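Local coordinates for insecticidal crystal protein Cry7Cal (Bacillus thuringiensis, PDB 5ZI1), which probably kills insects as a pore-forming crystal toxin of the delta endotoxin family, acting after recognition of receptors on gut cells, at residues W56-M60 / T142-A147; E248-Q252 / T492-I496. One frame throughout, in Å; residues are numbered along the deposited sequence.

Contact 1: W56-M60 / T142-A147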
ATOM      1  N   TRP A  56      10.968  17.254  -4.816  1.00 48.71           N
ATOM      2  CA  TRP A  56      11.001  16.612  -6.128  1.00 53.37           C
ATOM      3  C   TRP A  56      12.421  16.240  -6.528  1.00 54.38           C
ATOM      4  O   TRP A  56      12.624  15.245  -7.236  1.00 55.63           O
ATOM      5  CB  TRP A  56      10.374  17.513  -7.183  1.00 45.32           C
ATOM      6  CG  TRP A  56       8.976  17.969  -6.868  1.00 50.68           C
ATOM      7  CD1 TRP A  56       8.621  19.071  -6.148  1.00 52.76           C
ATOM      8  CD2 TRP A  56       7.744  17.346  -7.279  1.00 46.23           C
ATOM      9  NE1 TRP A  56       7.252  19.170  -6.072  1.00 46.44           N
ATOM     10  CE2 TRP A  56       6.690  18.127  -6.762  1.00 48.38           C
ATOM     11  CE3 TRP A  56       7.432  16.211  -8.040  1.00 46.82           C
ATOM     12  CZ2 TRP A  56       5.336  17.822  -6.999  1.00 48.92           C
ATOM     13  CZ3 TRP A  56       6.070  15.903  -8.269  1.00 47.94           C
ATOM     14  CH2 TRP A  56       5.051  16.708  -7.750  1.00 42.37           C
ATOM     15  N   GLU A  57      13.415  17.017  -6.093  1.00 55.17           N
ATOM     16  CA  GLU A  57      14.800  16.590  -6.276  1.00 54.29           C
ATOM     17  C   GLU A  57      15.068  15.289  -5.529  1.00 53.54           C
ATOM     18  O   GLU A  57      15.691  14.368  -6.074  1.00 55.49           O
ATOM     19  CB  GLU A  57      15.765  17.678  -5.808  1.00 58.70           C
ATOM     20  CG  GLU A  57      15.756  18.969  -6.625  1.00 62.04           C
ATOM     21  CD  GLU A  57      16.502  20.108  -5.911  1.00 73.22           C
ATOM     22  OE1 GLU A  57      16.868  19.941  -4.720  1.00 70.80           O
ATOM     23  OE2 GLU A  57      16.725  21.168  -6.538  1.00 77.89           O
ATOM     24  N   SER A  58      14.597  15.188  -4.283  1.00 52.19           N
ATOM     25  CA  SER A  58      14.779  13.957  -3.523  1.00 53.20           C
ATOM     26  C   SER A  58      14.081  12.777  -4.186  1.00 55.23           C
ATOM     27  O   SER A  58      14.612  11.659  -4.173  1.00 55.63           O
ATOM     28  CB  SER A  58      14.258  14.131  -2.100  1.00 55.86           C
ATOM     29  OG  SER A  58      14.787  15.295  -1.502  1.00 62.74           O
ATOM     30  N   PHE A  59      12.870  12.993  -4.729  1.00 52.51           N
ATOM     31  CA  PHE A  59      12.200  11.950  -5.501  1.00 46.05           C
ATOM     32  C   PHE A  59      13.122  11.408  -6.579  1.00 49.53           C
ATOM     33  O   PHE A  59      13.313  10.194  -6.703  1.00 54.09           O
ATOM     34  CB  PHE A  59      10.915  12.483  -6.157  1.00 47.12           C
ATOM     35  CG  PHE A  59       9.747  12.643  -5.232  1.00 44.24           C
ATOM     36  CD1 PHE A  59       9.677  11.964  -4.017  1.00 48.84           C
ATOM     37  CD2 PHE A  59       8.705  13.479  -5.584  1.00 46.59           C
ATOM     38  CE1 PHE A  59       8.579  12.122  -3.177  1.00 44.64           C
ATOM     39  CE2 PHE A  59       7.609  13.649  -4.750  1.00 49.90           C
ATOM     40  CZ  PHE A  59       7.544  12.967  -3.542  1.00 46.84           C
ATOM     41  N   MET A  60      13.688  12.299  -7.390  1.00 48.58           N
ATOM     42  CA  MET A  60      14.577  11.857  -8.456  1.00 52.59           C
ATOM     43  C   MET A  60      15.837  11.191  -7.904  1.00 51.20           C
ATOM     44  O   MET A  60      16.241  10.129  -8.392  1.00 51.92           O
ATOM     45  CB  MET A  60      14.929  13.041  -9.355  1.00 50.51           C
ATOM     46  CG  MET A  60      13.736  13.518 -10.171  1.00 50.56           C
ATOM     47  SD  MET A  60      14.107  14.835 -11.341  1.00 58.91           S
ATOM     48  CE  MET A  60      13.776  16.283 -10.353  1.00 51.30           C
ATOM     49  N   THR A 142       8.588   8.439  -9.651  1.00 41.85           N
ATOM     50  CA  THR A 142       7.875   9.042  -8.524  1.00 43.72           C
ATOM     51  C   THR A 142       7.418  10.455  -8.857  1.00 41.98           C
ATOM     52  O   THR A 142       6.302  10.856  -8.502  1.00 43.13           O
ATOM     53  CB  THR A 142       8.748   9.040  -7.258  1.00 43.54           C
ATOM     54  OG1 THR A 142       8.957   7.699  -6.822  1.00 45.25           O
ATOM     55  CG2 THR A 142       8.059   9.771  -6.152  1.00 37.29           C
ATOM     56  N   VAL A 143       8.258  11.219  -9.554  1.00 43.39           N
ATOM     57  CA  VAL A 143       7.816  12.521 -10.056  1.00 48.11           C
ATOM     58  C   VAL A 143       6.562  12.361 -10.903  1.00 44.70           C
ATOM     59  O   VAL A 143       5.601  13.129 -10.774  1.00 42.59           O
ATOM     60  CB  VAL A 143       8.947  13.207 -10.850  1.00 47.53           C
ATOM     61  CG1 VAL A 143       8.445  14.493 -11.512  1.00 44.32           C
ATOM     62  CG2 VAL A 143      10.146  13.495  -9.932  1.00 45.34           C
ATOM     63  N   TYR A 144       6.550  11.353 -11.773  1.00 48.44           N
ATOM     64  CA  TYR A 144       5.408  11.144 -12.655  1.00 47.19           C
ATOM     65  C   TYR A 144       4.162  10.804 -11.847  1.00 47.51           C
ATOM     66  O   TYR A 144       3.119  11.457 -11.985  1.00 52.29           O
ATOM     67  CB  TYR A 144       5.737  10.034 -13.645  1.00 44.37           C
ATOM     68  CG  TYR A 144       4.645   9.725 -14.626  1.00 51.14           C
ATOM     69  CD1 TYR A 144       3.642   8.825 -14.314  1.00 48.94           C
ATOM     70  CD2 TYR A 144       4.632  10.310 -15.890  1.00 48.00           C
ATOM     71  CE1 TYR A 144       2.637   8.527 -15.214  1.00 46.19           C
ATOM     72  CE2 TYR A 144       3.638  10.019 -16.795  1.00 48.76           C
ATOM     73  CZ  TYR A 144       2.643   9.123 -16.453  1.00 51.39           C
ATOM     74  OH  TYR A 144       1.656   8.817 -17.356  1.00 47.20           O
ATOM     75  N   ALA A 145       4.269   9.803 -10.970  1.00 50.25           N
ATOM     76  CA  ALA A 145       3.143   9.398 -10.137  1.00 44.99           C
ATOM     77  C   ALA A 145       2.566  10.568  -9.356  1.00 42.62           C
ATOM     78  O   ALA A 145       1.346  10.780  -9.356  1.00 43.30           O
ATOM     79  CB  ALA A 145       3.568   8.280  -9.196  1.00 34.74           C
ATOM     80  N   GLN A 146       3.425  11.360  -8.710  1.00 41.64           N
ATOM     81  CA  GLN A 146       2.913  12.411  -7.832  1.00 44.81           C
ATOM     82  C   GLN A 146       2.259  13.538  -8.626  1.00 45.25           C
ATOM     83  O   GLN A 146       1.240  14.098  -8.197  1.00 48.20           O
ATOM     84  CB  GLN A 146       4.034  12.956  -6.943  1.00 43.81           C
ATOM     85  CG  GLN A 146       4.610  11.928  -6.010  1.00 39.19           C
ATOM     86  CD  GLN A 146       3.731  11.648  -4.794  1.00 45.97           C
ATOM     87  OE1 GLN A 146       2.897  12.464  -4.411  1.00 45.82           O
ATOM     88  NE2 GLN A 146       3.936  10.487  -4.172  1.00 45.14           N
ATOM     89  N   ALA A 147       2.840  13.901  -9.772  1.00 41.67           N
ATOM     90  CA  ALA A 147       2.223  14.912 -10.623  1.00 40.07           C
ATOM     91  C   ALA A 147       0.963  14.365 -11.269  1.00 42.52           C
ATOM     92  O   ALA A 147      -0.055  15.063 -11.364  1.00 38.54           O
ATOM     93  CB  ALA A 147       3.213  15.375 -11.688  1.00 41.91           C
TER
HETATM   94  O   HOH W   1      11.308   9.854  -9.489  1.00 46.36           O
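F59 and T142 make the tightest part of this helix pair, where their CA atoms are only 6.0 Å apart. T142 is turned so that CG2 stands opposite its amide nitrogen, which lays this methyl over one face of the F59 ring, 3.6 Å from the centroid and 18° off the normal, in a CH-pi contact. The flat phenyl suits a place facing a small branched residue. Farther out on the ring, the aliphatic part of Q146 takes over, with its CG 3.7 Å from F59 CE2. V143 divides its branches: CG2 meets M60 CG at 3.6 Å and also touches F59 CB, while CG1 approaches W56 CE3. W56 reaches across with the six-membered part of its indole. CZ3 lies 3.8 Å from Q146 CB, and V143 O sits in the plane of the ring at its edge.

The fit slackens toward A147, whose CB is 4.5 Å from W56 CZ3. Between the backbones, water 1 joins F59 O and V143 N through two weak hydrogen bonds. On the partly exposed side of the helix, the CB of E57 points away from the partner, a suitable place for a charge.

All the touching residues are buried. The axes of the two short helical segments approach to 9.6 Å, and their N-to-C directions differ by 134°, within the helical bundle of the N-terminal domain. L83 of helix 73-101 covers both W56 and V143, M13 and S17 of helix 13-26 cover F59, and helix 208-227 backs T142 and takes a weak hydrogen bond from Q146 NE2 to M225 O.

Contact 2: E248-Q252 / T492-I496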
ATOM      1  N   GLU A 248      -8.648   1.379   2.223  1.00 49.39           N
ATOM      2  CA  GLU A 248      -7.579   0.699   2.944  1.00 51.06           C
ATOM      3  C   GLU A 248      -6.550   0.164   1.957  1.00 46.52           C
ATOM      4  O   GLU A 248      -6.913  -0.312   0.879  1.00 40.78           O
ATOM      5  CB  GLU A 248      -8.112  -0.467   3.789  1.00 45.18           C
ATOM      6  CG  GLU A 248      -9.416  -0.195   4.522  1.00 49.30           C
ATOM      7  CD  GLU A 248      -9.749  -1.311   5.527  1.00 51.84           C
ATOM      8  OE1 GLU A 248      -9.651  -2.509   5.144  1.00 46.98           O
ATOM      9  OE2 GLU A 248     -10.084  -0.987   6.700  1.00 49.88           O
ATOM     10  N   LEU A 249      -5.272   0.232   2.350  1.00 40.75           N
ATOM     11  CA  LEU A 249      -4.158  -0.380   1.631  1.00 38.86           C
ATOM     12  C   LEU A 249      -3.781  -1.677   2.340  1.00 42.05           C
ATOM     13  O   LEU A 249      -3.166  -1.644   3.408  1.00 49.40           O
ATOM     14  CB  LEU A 249      -2.951   0.554   1.610  1.00 42.38           C
ATOM     15  CG  LEU A 249      -3.135   1.966   1.090  1.00 45.67           C
ATOM     16  CD1 LEU A 249      -1.943   2.830   1.495  1.00 39.73           C
ATOM     17  CD2 LEU A 249      -3.320   1.941  -0.438  1.00 42.36           C
ATOM     18  N   THR A 250      -4.100  -2.812   1.740  1.00 41.15           N
ATOM     19  CA  THR A 250      -3.884  -4.099   2.385  1.00 39.61           C
ATOM     20  C   THR A 250      -2.545  -4.734   2.049  1.00 38.72           C
ATOM     21  O   THR A 250      -2.298  -5.866   2.472  1.00 43.31           O
ATOM     22  CB  THR A 250      -4.993  -5.064   1.981  1.00 42.05           C
ATOM     23  OG1 THR A 250      -4.962  -5.228   0.562  1.00 40.71           O
ATOM     24  CG2 THR A 250      -6.351  -4.529   2.404  1.00 36.34           C
ATOM     25  N   ARG A 251      -1.706  -4.074   1.263  1.00 39.37           N
ATOM     26  CA  ARG A 251      -0.465  -4.692   0.821  1.00 45.90           C
ATOM     27  C   ARG A 251       0.536  -4.776   1.974  1.00 42.67           C
ATOM     28  O   ARG A 251       0.590  -3.897   2.837  1.00 42.48           O
ATOM     29  CB  ARG A 251       0.132  -3.914  -0.352  1.00 41.46           C
ATOM     30  CG  ARG A 251       0.953  -2.679  -0.010  1.00 36.43           C
ATOM     31  CD  ARG A 251       0.120  -1.592   0.620  1.00 40.10           C
ATOM     32  NE  ARG A 251       0.869  -0.375   0.955  1.00 43.14           N
ATOM     33  CZ  ARG A 251       1.644  -0.216   2.030  1.00 42.29           C
ATOM     34  NH1 ARG A 251       1.827  -1.209   2.899  1.00 35.97           N
ATOM     35  NH2 ARG A 251       2.252   0.946   2.225  1.00 43.72           N
ATOM     36  N   GLN A 252       1.329  -5.840   1.982  1.00 41.70           N
ATOM     37  CA  GLN A 252       2.354  -6.062   2.994  1.00 43.90           C
ATOM     38  C   GLN A 252       3.730  -5.798   2.394  1.00 43.10           C
ATOM     39  O   GLN A 252       4.063  -6.344   1.339  1.00 45.28           O
ATOM     40  CB  GLN A 252       2.269  -7.500   3.520  1.00 46.57           C
ATOM     41  CG  GLN A 252       3.331  -7.907   4.570  1.00 38.35           C
ATOM     42  CD  GLN A 252       3.094  -9.332   5.068  1.00 42.42           C
ATOM     43  OE1 GLN A 252       2.643  -9.539   6.194  1.00 45.22           O
ATOM     44  NE2 GLN A 252       3.366 -10.313   4.214  1.00 42.55           N
ATOM     45  N   THR A 492      -4.228  -1.821  -7.058  1.00 47.08           N
ATOM     46  CA  THR A 492      -5.399  -1.742  -6.190  1.00 45.01           C
ATOM     47  C   THR A 492      -5.032  -1.601  -4.717  1.00 51.80           C
ATOM     48  O   THR A 492      -5.914  -1.666  -3.851  1.00 48.68           O
ATOM     49  CB  THR A 492      -6.283  -2.967  -6.406  1.00 47.35           C
ATOM     50  OG1 THR A 492      -5.485  -4.147  -6.256  1.00 44.63           O
ATOM     51  CG2 THR A 492      -6.894  -2.944  -7.845  1.00 45.92           C
ATOM     52  N   GLY A 493      -3.751  -1.392  -4.415  1.00 46.42           N
ATOM     53  CA  GLY A 493      -3.329  -1.214  -3.047  1.00 44.07           C
ATOM     54  C   GLY A 493      -3.203  -2.486  -2.254  1.00 46.06           C
ATOM     55  O   GLY A 493      -2.987  -2.419  -1.037  1.00 46.97           O
ATOM     56  N   GLY A 494      -3.347  -3.644  -2.888  1.00 41.92           N
ATOM     57  CA  GLY A 494      -3.313  -4.890  -2.161  1.00 42.88           C
ATOM     58  C   GLY A 494      -3.776  -6.005  -3.062  1.00 43.66           C
ATOM     59  O   GLY A 494      -4.077  -5.773  -4.231  1.00 48.21           O
ATOM     60  N   PRO A 495      -3.825  -7.234  -2.560  1.00 43.66           N
ATOM     61  CA  PRO A 495      -4.206  -8.361  -3.419  1.00 44.24           C
ATOM     62  C   PRO A 495      -5.708  -8.385  -3.669  1.00 45.68           C
ATOM     63  O   PRO A 495      -6.482  -7.638  -3.067  1.00 44.55           O
ATOM     64  CB  PRO A 495      -3.736  -9.588  -2.636  1.00 46.61           C
ATOM     65  CG  PRO A 495      -3.564  -9.118  -1.242  1.00 46.48           C
ATOM     66  CD  PRO A 495      -3.239  -7.675  -1.283  1.00 44.64           C
ATOM     67  N   ILE A 496      -6.110  -9.256  -4.600  1.00 43.48           N
ATOM     68  CA  ILE A 496      -7.481  -9.343  -5.082  1.00 45.67           C
ATOM     69  C   ILE A 496      -7.863 -10.816  -5.164  1.00 47.53           C
ATOM     70  O   ILE A 496      -7.016 -11.702  -5.084  1.00 45.70           O
ATOM     71  CB  ILE A 496      -7.668  -8.654  -6.454  1.00 47.65           C
ATOM     72  CG1 ILE A 496      -6.831  -9.351  -7.529  1.00 45.25           C
ATOM     73  CG2 ILE A 496      -7.334  -7.168  -6.367  1.00 44.07           C
ATOM     74  CD1 ILE A 496      -6.982  -8.743  -8.894  1.00 53.39           C
TER
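T250 OG1 and R251 CG are both turned between their own backbone N and carbonyl carbon, at chi1 60° and 82°, and this brings the two side chains against the loop residues G493, G494 and P495. In T250 the rotation sets OG1 3.2 Å from G494 CA and 3.5 Å from P495 CD. Threonine fits here because its hydroxyl is slim enough to lie against the bare backbone of a glycine, and G494, having no side chain, leaves that place to the oxygen. R251 CB already lies 3.5 Å from G493 O; chi1 and the bend at chi2 then bring CD back to 3.6 Å from the same oxygen.

G493 O is the polar focus. It accepts a weak hydrogen bond from R251 N, 3.1 Å long and bent to 129° at the hydrogen, and L249 CA adds a CA-H...O contact of 3.6 Å. G493 itself has a positive phi, which glycine adopts readily, and its CA comes within 4.1 Å of L249 CD2, the apolar side of the contact. P495 then stiffens the chain as it leaves for strand 496-500.

The R251 guanidinium finds its partners elsewhere, in a salt bridge to D228 and a hydrogen bond to H430. Separately, the backbone N of L249 is held by S456 OG.

The touching residues of both segments lie in loops, one in the middle region, related in sequence to the Man_lectin clan, the other in the C-terminal beta-sandwich region. The first loop follows strand 245-246, which pairs with strand 468-472. With D228, just after helix 208-227, bound to R251, the contact lies close to the chain centre, as expected where the three domains of a Cry toxin meet.

After helices 13-26 and 33-47 the chain enters helix 54-67, then passes through helices 73-101 and 107-127, and contact 1 closes this mostly helical excursion, which has no strands, when helix 141-165 returns. Only later, after helices 169-202 and 208-227, does contact 2 open; it spans 239 residues rich in strand before 492-496 comes back beside 248-252. The two loops therefore follow in series, neither nested nor crossed. The centres of contact 1 and contact 2 lie about 22 Å apart. Contact 1 works within the helical bundle, contact 2 between the two beta regions. The C-terminal end of helix 208-227 and the residues after it touch both contacts.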